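Local coordinates for possible transcriptional regulatory arsR-family protein (Mycobacterium bovis, PDB 3GW2), which probably binds DNA through a winged helix-turn-helix as an ArsR-family transcriptional regulator, and is probably part of a network that coordinates tolerance to the antitubercular drug bedaquiline, at residues N24-Q29 / T48-T53; L67-R72 / R80-D85. One frame throughout, in Å; residues are numbered along the deposited sequence.

Interaction 1: N24-Q29 / T48-T53; sequences NGRRLQ and TGMNLT
Arg26 reaches across from the N-terminal end of helix 27-34 to the backbone that closes helix 41-48, passing Met50, a selenomethionine, which runs the opposite way. With CG anti to the backbone N (chi1 -155°) and the chain extended as far as NE, the arginine reaches the 48-53 backbone. Its CB leads to CG, 4.1 Å from Met50 CE; NE donates to a water, which accepts from Gln29 NE2 as well and donates to Thr48 O. Met50 CG lies over one face of the guanidinium, 3.6 Å from Arg26 CZ. At the edge Arg26 NH2 donates to Thr48 O (3.2 Å), 20° out of the guanidinium plane, and more weakly to Gly49 O (2.9 Å). Thr48 O lies at the end of helix 41-48 and Gly49 O just beyond it, where Gly49, at positive phi, forms a Schellman motif. The Met50 chain stays extended beyond CG and brings CE to 3.4 Å from Arg26 O. Met50, itself buried, also packs on Ala55 and Asn58 of helix 52-64. The contact thus ties the N-terminal end of helix 27-34 to the turn of the helix-turn-helix, between helices 41-48 and 52-64.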
ATOM      1  N   ASN A  24       7.436  -3.746  -0.027  1.00 39.27           N
ATOM      2  CA  ASN A  24       8.574  -4.647  -0.067  1.00 38.74           C
ATOM      3  C   ASN A  24       8.057  -6.058  -0.295  1.00 38.32           C
ATOM      4  O   ASN A  24       7.336  -6.604   0.545  1.00 37.44           O
ATOM      5  CB  ASN A  24       9.383  -4.535   1.233  1.00 39.42           C
ATOM      6  CG  ASN A  24      10.637  -5.400   1.229  1.00 39.57           C
ATOM      7  OD1 ASN A  24      10.557  -6.627   1.218  1.00 39.50           O
ATOM      8  ND2 ASN A  24      11.797  -4.762   1.250  1.00 40.32           N
ATOM      9  N   GLY A  25       8.418  -6.642  -1.433  1.00 37.86           N
ATOM     10  CA  GLY A  25       7.848  -7.922  -1.853  1.00 38.57           C
ATOM     11  C   GLY A  25       8.137  -9.067  -0.912  1.00 39.14           C
ATOM     12  O   GLY A  25       7.274  -9.919  -0.644  1.00 39.24           O
ATOM     13  N   ARG A  26       9.357  -9.079  -0.396  1.00 39.55           N
ATOM     14  CA  ARG A  26       9.789 -10.103   0.535  1.00 39.85           C
ATOM     15  C   ARG A  26       9.150  -9.927   1.906  1.00 39.83           C
ATOM     16  O   ARG A  26       8.788 -10.900   2.555  1.00 40.29           O
ATOM     17  CB  ARG A  26      11.318 -10.120   0.629  1.00 40.04           C
ATOM     18  CG  ARG A  26      11.856 -11.447   1.062  1.00 39.27           C
ATOM     19  CD  ARG A  26      13.299 -11.349   1.466  1.00 37.53           C
ATOM     20  NE  ARG A  26      13.743 -12.612   2.041  1.00 36.44           N
ATOM     21  CZ  ARG A  26      14.933 -12.811   2.591  1.00 37.31           C
ATOM     22  NH1 ARG A  26      15.816 -11.821   2.661  1.00 35.00           N
ATOM     23  NH2 ARG A  26      15.235 -14.006   3.083  1.00 37.00           N
ATOM     24  N   ARG A  27       8.976  -8.681   2.333  1.00 39.85           N
ATOM     25  CA  ARG A  27       8.218  -8.377   3.555  1.00 39.62           C
ATOM     26  C   ARG A  27       6.760  -8.885   3.515  1.00 39.60           C
ATOM     27  O   ARG A  27       6.180  -9.260   4.552  1.00 40.26           O
ATOM     28  CB  ARG A  27       8.291  -6.869   3.817  1.00 40.34           C
ATOM     29  CG  ARG A  27       7.420  -6.336   4.930  1.00 39.61           C
ATOM     30  CD  ARG A  27       8.031  -5.084   5.534  1.00 40.81           C
ATOM     31  NE  ARG A  27       7.887  -3.902   4.691  1.00 43.15           N
ATOM     32  CZ  ARG A  27       8.885  -3.106   4.308  1.00 44.45           C
ATOM     33  NH1 ARG A  27      10.131  -3.345   4.684  1.00 44.15           N
ATOM     34  NH2 ARG A  27       8.632  -2.047   3.549  1.00 45.97           N
ATOM     35  N   LEU A  28       6.170  -8.928   2.321  1.00 38.39           N
ATOM     36  CA  LEU A  28       4.801  -9.435   2.152  1.00 37.31           C
ATOM     37  C   LEU A  28       4.651 -10.950   2.429  1.00 36.49           C
ATOM     38  O   LEU A  28       3.553 -11.437   2.739  1.00 35.53           O
ATOM     39  CB  LEU A  28       4.301  -9.103   0.748  1.00 37.80           C
ATOM     40  CG  LEU A  28       3.646  -7.729   0.488  1.00 38.88           C
ATOM     41  CD1 LEU A  28       4.103  -6.668   1.459  1.00 40.96           C
ATOM     42  CD2 LEU A  28       3.920  -7.302  -0.924  1.00 38.57           C
ATOM     43  N   GLN A  29       5.751 -11.685   2.297  1.00 35.32           N
ATOM     44  CA  GLN A  29       5.790 -13.104   2.672  1.00 35.44           C
ATOM     45  C   GLN A  29       5.407 -13.292   4.132  1.00 34.71           C
ATOM     46  O   GLN A  29       4.680 -14.219   4.470  1.00 34.76           O
ATOM     47  CB  GLN A  29       7.174 -13.702   2.414  1.00 35.13           C
ATOM     48  CG  GLN A  29       7.561 -13.697   0.945  1.00 36.61           C
ATOM     49  CD  GLN A  29       8.937 -14.273   0.690  1.00 38.49           C
ATOM     50  OE1 GLN A  29       9.556 -13.988  -0.337  1.00 41.68           O
ATOM     51  NE2 GLN A  29       9.419 -15.093   1.611  1.00 37.32           N
ATOM     52  N   THR A  48      10.877 -17.553   6.488  1.00 28.27           N
ATOM     53  CA  THR A  48      11.079 -16.692   5.324  1.00 29.30           C
ATOM     54  C   THR A  48      12.543 -16.642   4.880  1.00 30.20           C
ATOM     55  O   THR A  48      12.873 -15.953   3.918  1.00 30.86           O
ATOM     56  CB  THR A  48      10.637 -15.262   5.611  1.00 29.86           C
ATOM     57  OG1 THR A  48      11.418 -14.760   6.704  1.00 30.14           O
ATOM     58  CG2 THR A  48       9.158 -15.229   5.945  1.00 28.89           C
ATOM     59  N   GLY A  49      13.410 -17.373   5.575  1.00 30.26           N
ATOM     60  CA  GLY A  49      14.837 -17.361   5.273  1.00 30.81           C
ATOM     61  C   GLY A  49      15.526 -16.029   5.581  1.00 31.47           C
ATOM     62  O   GLY A  49      16.560 -15.743   5.002  1.00 30.54           O
HETATM   63  N   MSE A  50      14.966 -15.232   6.497  1.00 31.45           N
HETATM   64  CA  MSE A  50      15.559 -13.944   6.864  1.00 34.38           C
HETATM   65  C   MSE A  50      16.393 -14.117   8.115  1.00 32.69           C
HETATM   66  O   MSE A  50      15.998 -14.849   9.006  1.00 32.47           O
HETATM   67  CB  MSE A  50      14.494 -12.877   7.158  1.00 33.73           C
HETATM   68  CG  MSE A  50      13.636 -12.448   5.976  1.00 34.78           C
HETATM   69 SE   MSE A  50      12.167 -11.330   6.652  1.00 44.93          SE
HETATM   70  CE  MSE A  50      10.991 -11.419   5.068  1.00 38.76           C
ATOM     71  N   ASN A  51      17.535 -13.437   8.192  1.00 31.93           N
ATOM     72  CA  ASN A  51      18.241 -13.358   9.464  1.00 32.08           C
ATOM     73  C   ASN A  51      17.356 -12.598  10.474  1.00 31.78           C
ATOM     74  O   ASN A  51      16.433 -11.870  10.073  1.00 30.59           O
ATOM     75  CB  ASN A  51      19.603 -12.682   9.298  1.00 31.42           C
ATOM     76  CG  ASN A  51      19.483 -11.223   8.877  1.00 31.92           C
ATOM     77  OD1 ASN A  51      19.461 -10.336   9.719  1.00 31.85           O
ATOM     78  ND2 ASN A  51      19.400 -10.973   7.574  1.00 29.94           N
ATOM     79  N   LEU A  52      17.640 -12.784  11.763  1.00 31.23           N
ATOM     80  CA  LEU A  52      16.857 -12.194  12.846  1.00 32.40           C
ATOM     81  C   LEU A  52      16.760 -10.663  12.786  1.00 32.04           C
ATOM     82  O   LEU A  52      15.711 -10.115  13.075  1.00 32.31           O
ATOM     83  CB  LEU A  52      17.428 -12.623  14.209  1.00 32.69           C
ATOM     84  CG  LEU A  52      16.705 -13.624  15.132  1.00 36.10           C
ATOM     85  CD1 LEU A  52      15.661 -14.532  14.441  1.00 34.12           C
ATOM     86  CD2 LEU A  52      17.742 -14.454  15.957  1.00 33.95           C
ATOM     87  N   THR A  53      17.847  -9.984  12.408  1.00 31.32           N
ATOM     88  CA  THR A  53      17.840  -8.526  12.256  1.00 31.00           C
ATOM     89  C   THR A  53      16.916  -8.061  11.115  1.00 30.75           C
ATOM     90  O   THR A  53      16.096  -7.138  11.294  1.00 30.33           O
ATOM     91  CB  THR A  53      19.266  -7.983  12.069  1.00 30.57           C
ATOM     92  OG1 THR A  53      20.087  -8.445  13.150  1.00 32.50           O
ATOM     93  CG2 THR A  53      19.294  -6.441  12.038  1.00 30.98           C
TER
HETATM   94  O   HOH W   1      12.006 -14.810   1.744  1.00 40.99           O

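Interaction 2: L67-R72 / R80-D85; sequences LVEARR and RIAGED
Glu69 and Arg80 pair across the base of the antiparallel beta hairpin 68-73/76-81, the wing of this winged helix-turn-helix domain. Backbone hydrogen bonds set the register. Glu69 and Arg80 form a hydrogen-bonded pair: Glu69 N donates to Arg80 O at 2.7 Å, and Arg80 N returns a bond of 2.9 Å to Glu69 O. Ala82 N adds a third bond, to Leu67 O, just where the second strand gives way to the turn before helix 84-98. Between these bonds Val68 and Ile81 make a non-hydrogen-bonded pair whose side chains diverge, and Val68 CA approaches Arg80 O at 3.0 Å in a CA-H...O contact.

Charge plays a looser part. The Arg80 side chain was modelled in two conformers, and what it does is therefore tentative; in one of them Glu69 OE1 and Arg80 NH2 remain 4.9 Å apart, so their attraction, if any, acts without direct contact.

Apolar contacts between side chains gather on the face that carries Glu69 and Arg80. In that same conformer Arg80, bent at chi2 and chi3, folds over its partner so that one face of its guanidinium lies against Glu69 CB, with Arg80 CD 3.8 Å from Glu69 CB. Leu67, just before the strand, instead turns away from 80-85 and packs on Val18, Ala21 and Leu22 of helix 11-22, and on Val96 of the second subunit. Glu69 CG, beside the backbone N (chi1 -59°), meets Ala82 CB at 3.7 Å.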
ATOM      1  N   LEU A  67      -0.177  -2.923  10.314  1.00 32.55           N
ATOM      2  CA  LEU A  67      -0.569  -4.161   9.645  1.00 32.37           C
ATOM      3  C   LEU A  67      -0.410  -5.405  10.524  1.00 32.18           C
ATOM      4  O   LEU A  67      -1.052  -6.429  10.285  1.00 32.14           O
ATOM      5  CB  LEU A  67       0.209  -4.338   8.334  1.00 32.27           C
ATOM      6  CG  LEU A  67       0.008  -3.296   7.226  1.00 32.53           C
ATOM      7  CD1 LEU A  67       0.748  -3.717   5.969  1.00 32.72           C
ATOM      8  CD2 LEU A  67      -1.470  -3.053   6.921  1.00 33.12           C
ATOM      9  N   VAL A  68       0.460  -5.311  11.525  1.00 31.76           N
ATOM     10  CA  VAL A  68       0.641  -6.384  12.499  1.00 31.30           C
ATOM     11  C   VAL A  68       0.626  -5.812  13.925  1.00 31.75           C
ATOM     12  O   VAL A  68       0.860  -4.611  14.121  1.00 31.26           O
ATOM     13  CB  VAL A  68       1.958  -7.180  12.268  1.00 31.40           C
ATOM     14  CG1 VAL A  68       1.923  -7.938  10.931  1.00 31.95           C
ATOM     15  CG2 VAL A  68       3.194  -6.271  12.356  1.00 29.42           C
ATOM     16  N   GLU A  69       0.330  -6.665  14.905  1.00 31.85           N
ATOM     17  CA  GLU A  69       0.511  -6.314  16.313  1.00 32.28           C
ATOM     18  C   GLU A  69       1.455  -7.313  16.951  1.00 32.41           C
ATOM     19  O   GLU A  69       1.660  -8.401  16.411  1.00 31.42           O
ATOM     20  CB  GLU A  69      -0.822  -6.274  17.059  1.00 32.92           C
ATOM     21  CG  GLU A  69      -1.793  -5.267  16.462  1.00 35.72           C
ATOM     22  CD  GLU A  69      -2.329  -4.286  17.471  1.00 40.98           C
ATOM     23  OE1 GLU A  69      -2.330  -4.609  18.680  1.00 43.58           O
ATOM     24  OE2 GLU A  69      -2.764  -3.184  17.053  1.00 43.37           O
ATOM     25  N   ALA A  70       2.031  -6.932  18.089  1.00 32.64           N
ATOM     26  CA  ALA A  70       3.040  -7.728  18.755  1.00 33.65           C
ATOM     27  C   ALA A  70       2.725  -7.885  20.233  1.00 34.38           C
ATOM     28  O   ALA A  70       2.100  -7.021  20.842  1.00 34.45           O
ATOM     29  CB  ALA A  70       4.411  -7.100  18.577  1.00 33.39           C
ATOM     30  N   ARG A  71       3.147  -9.006  20.796  1.00 35.39           N
ATOM     31  CA  ARG A  71       3.127  -9.202  22.235  1.00 36.23           C
ATOM     32  C   ARG A  71       4.409  -9.892  22.655  1.00 37.35           C
ATOM     33  O   ARG A  71       4.998 -10.657  21.884  1.00 36.84           O
ATOM     34  CB  ARG A  71       1.898 -10.002  22.680  1.00 36.43           C
ATOM     35  CG  ARG A  71       1.808 -11.398  22.115  1.00 35.94           C
ATOM     36  CD  ARG A  71       0.601 -12.155  22.653  1.00 36.37           C
ATOM     37  NE  ARG A  71       0.652 -13.528  22.161  1.00 36.80           N
ATOM     38  CZ  ARG A  71       1.232 -14.541  22.812  1.00 36.20           C
ATOM     39  NH1 ARG A  71       1.795 -14.350  24.010  1.00 35.23           N
ATOM     40  NH2 ARG A  71       1.243 -15.747  22.262  1.00 35.53           N
ATOM     41  N   ARG A  72       4.843  -9.592  23.871  1.00 38.99           N
ATOM     42  CA  ARG A  72       6.069 -10.133  24.439  1.00 41.08           C
ATOM     43  C   ARG A  72       5.693 -11.241  25.429  1.00 41.70           C
ATOM     44  O   ARG A  72       4.895 -11.014  26.339  1.00 41.48           O
ATOM     45  CB  ARG A  72       6.823  -9.003  25.154  1.00 41.54           C
ATOM     46  CG  ARG A  72       8.191  -9.367  25.749  1.00 43.71           C
ATOM     47  CD  ARG A  72       9.341  -8.977  24.829  1.00 46.94           C
ATOM     48  NE  ARG A  72       9.203  -7.610  24.323  1.00 49.20           N
ATOM     49  CZ  ARG A  72      10.078  -7.014  23.516  1.00 50.96           C
ATOM     50  NH1 ARG A  72      11.174  -7.653  23.117  1.00 50.81           N
ATOM     51  NH2 ARG A  72       9.858  -5.768  23.104  1.00 51.62           N
ATOM     52  N   ARG A  80       1.142 -10.864  14.979  0.50 29.49           N
ATOM     53  CA  ARG A  80       0.002 -11.292  14.197  0.50 29.29           C
ATOM     54  C   ARG A  80      -0.577 -10.155  13.386  0.50 29.68           C
ATOM     55  O   ARG A  80      -0.393  -8.980  13.690  0.50 28.19           O
ATOM     56  CB  ARG A  80      -1.105 -11.901  15.063  0.50 28.66           C
ATOM     57  CG  ARG A  80      -1.243 -11.356  16.463  0.50 28.43           C
ATOM     58  CD  ARG A  80      -1.690  -9.928  16.541  0.50 26.84           C
ATOM     59  NE  ARG A  80      -2.744  -9.700  17.544  0.50 27.77           N
ATOM     60  CZ  ARG A  80      -2.547  -9.498  18.846  0.50 28.31           C
ATOM     61  NH1 ARG A  80      -1.333  -9.538  19.386  0.50 27.81           N
ATOM     62  NH2 ARG A  80      -3.588  -9.274  19.628  0.50 31.35           N
ATOM     63  N   ILE A  81      -1.298 -10.551  12.352  1.00 31.17           N
ATOM     64  CA  ILE A  81      -2.100  -9.644  11.539  1.00 32.37           C
ATOM     65  C   ILE A  81      -3.048  -8.875  12.452  1.00 32.71           C
ATOM     66  O   ILE A  81      -3.729  -9.470  13.275  1.00 32.10           O
ATOM     67  CB  ILE A  81      -2.809 -10.446  10.428  1.00 32.53           C
ATOM     68  CG1 ILE A  81      -1.767 -10.730   9.330  1.00 34.07           C
ATOM     69  CG2 ILE A  81      -4.093  -9.717   9.896  1.00 32.53           C
ATOM     70  CD1 ILE A  81      -2.237 -11.657   8.261  1.00 37.69           C
ATOM     71  N   ALA A  82      -3.037  -7.546  12.320  1.00 33.76           N
ATOM     72  CA  ALA A  82      -3.670  -6.638  13.284  1.00 34.63           C
ATOM     73  C   ALA A  82      -5.196  -6.735  13.388  1.00 35.52           C
ATOM     74  O   ALA A  82      -5.758  -6.486  14.465  1.00 36.35           O
ATOM     75  CB  ALA A  82      -3.238  -5.193  13.021  1.00 34.51           C
ATOM     76  N   GLY A  83      -5.872  -7.071  12.289  1.00 35.97           N
ATOM     77  CA  GLY A  83      -7.313  -7.380  12.351  1.00 35.81           C
ATOM     78  C   GLY A  83      -7.867  -7.913  11.046  1.00 35.78           C
ATOM     79  O   GLY A  83      -7.117  -8.119  10.086  1.00 35.55           O
ATOM     80  N   GLU A  84      -9.182  -8.130  11.008  1.00 35.55           N
ATOM     81  CA  GLU A  84      -9.864  -8.542   9.781  1.00 36.31           C
ATOM     82  C   GLU A  84      -9.679  -7.536   8.630  1.00 35.93           C
ATOM     83  O   GLU A  84      -9.419  -7.937   7.487  1.00 35.97           O
ATOM     84  CB  GLU A  84     -11.368  -8.751  10.040  1.00 36.82           C
ATOM     85  CG  GLU A  84     -12.197  -8.946   8.753  1.00 39.66           C
ATOM     86  CD  GLU A  84     -12.348 -10.464   8.375  1.00 44.05           C
ATOM     87  OE1 GLU A  84     -11.339 -11.229   8.397  1.00 44.88           O
ATOM     88  OE2 GLU A  84     -13.495 -10.888   8.052  1.00 45.16           O
ATOM     89  N   ASP A  85      -9.828  -6.241   8.933  1.00 35.51           N
ATOM     90  CA  ASP A  85      -9.678  -5.190   7.921  1.00 35.42           C
ATOM     91  C   ASP A  85      -8.312  -5.308   7.227  1.00 34.82           C
ATOM     92  O   ASP A  85      -8.205  -5.126   6.010  1.00 34.34           O
ATOM     93  CB  ASP A  85      -9.896  -3.791   8.529  1.00 35.46           C
ATOM     94  CG  ASP A  85     -11.371  -3.533   8.931  1.00 38.69           C
ATOM     95  OD1 ASP A  85     -12.262  -4.354   8.608  1.00 40.48           O
ATOM     96  OD2 ASP A  85     -11.656  -2.490   9.572  1.00 41.64           O
TER

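In the fold
Interaction 1 is a surface contact and interaction 2 a partly buried one; they lie on opposite sides of the chain's centre, their centres about 17 Å apart. They share no segment, but helix 52-64, which starts in interaction 1, is followed in the chain by strand 68-73 of interaction 2, and side chains of both contacts pack on that helix. The chemistry differs with place: 24-29/48-53 relies on one long side chain and a water reaching backbone carbonyls at a helix end, whereas 67-72/80-85 is held mainly by main-chain bonds between strands. Both touch the second subunit, through Leu28 and Gln29 in the first and Leu67 and Asp85 in the second.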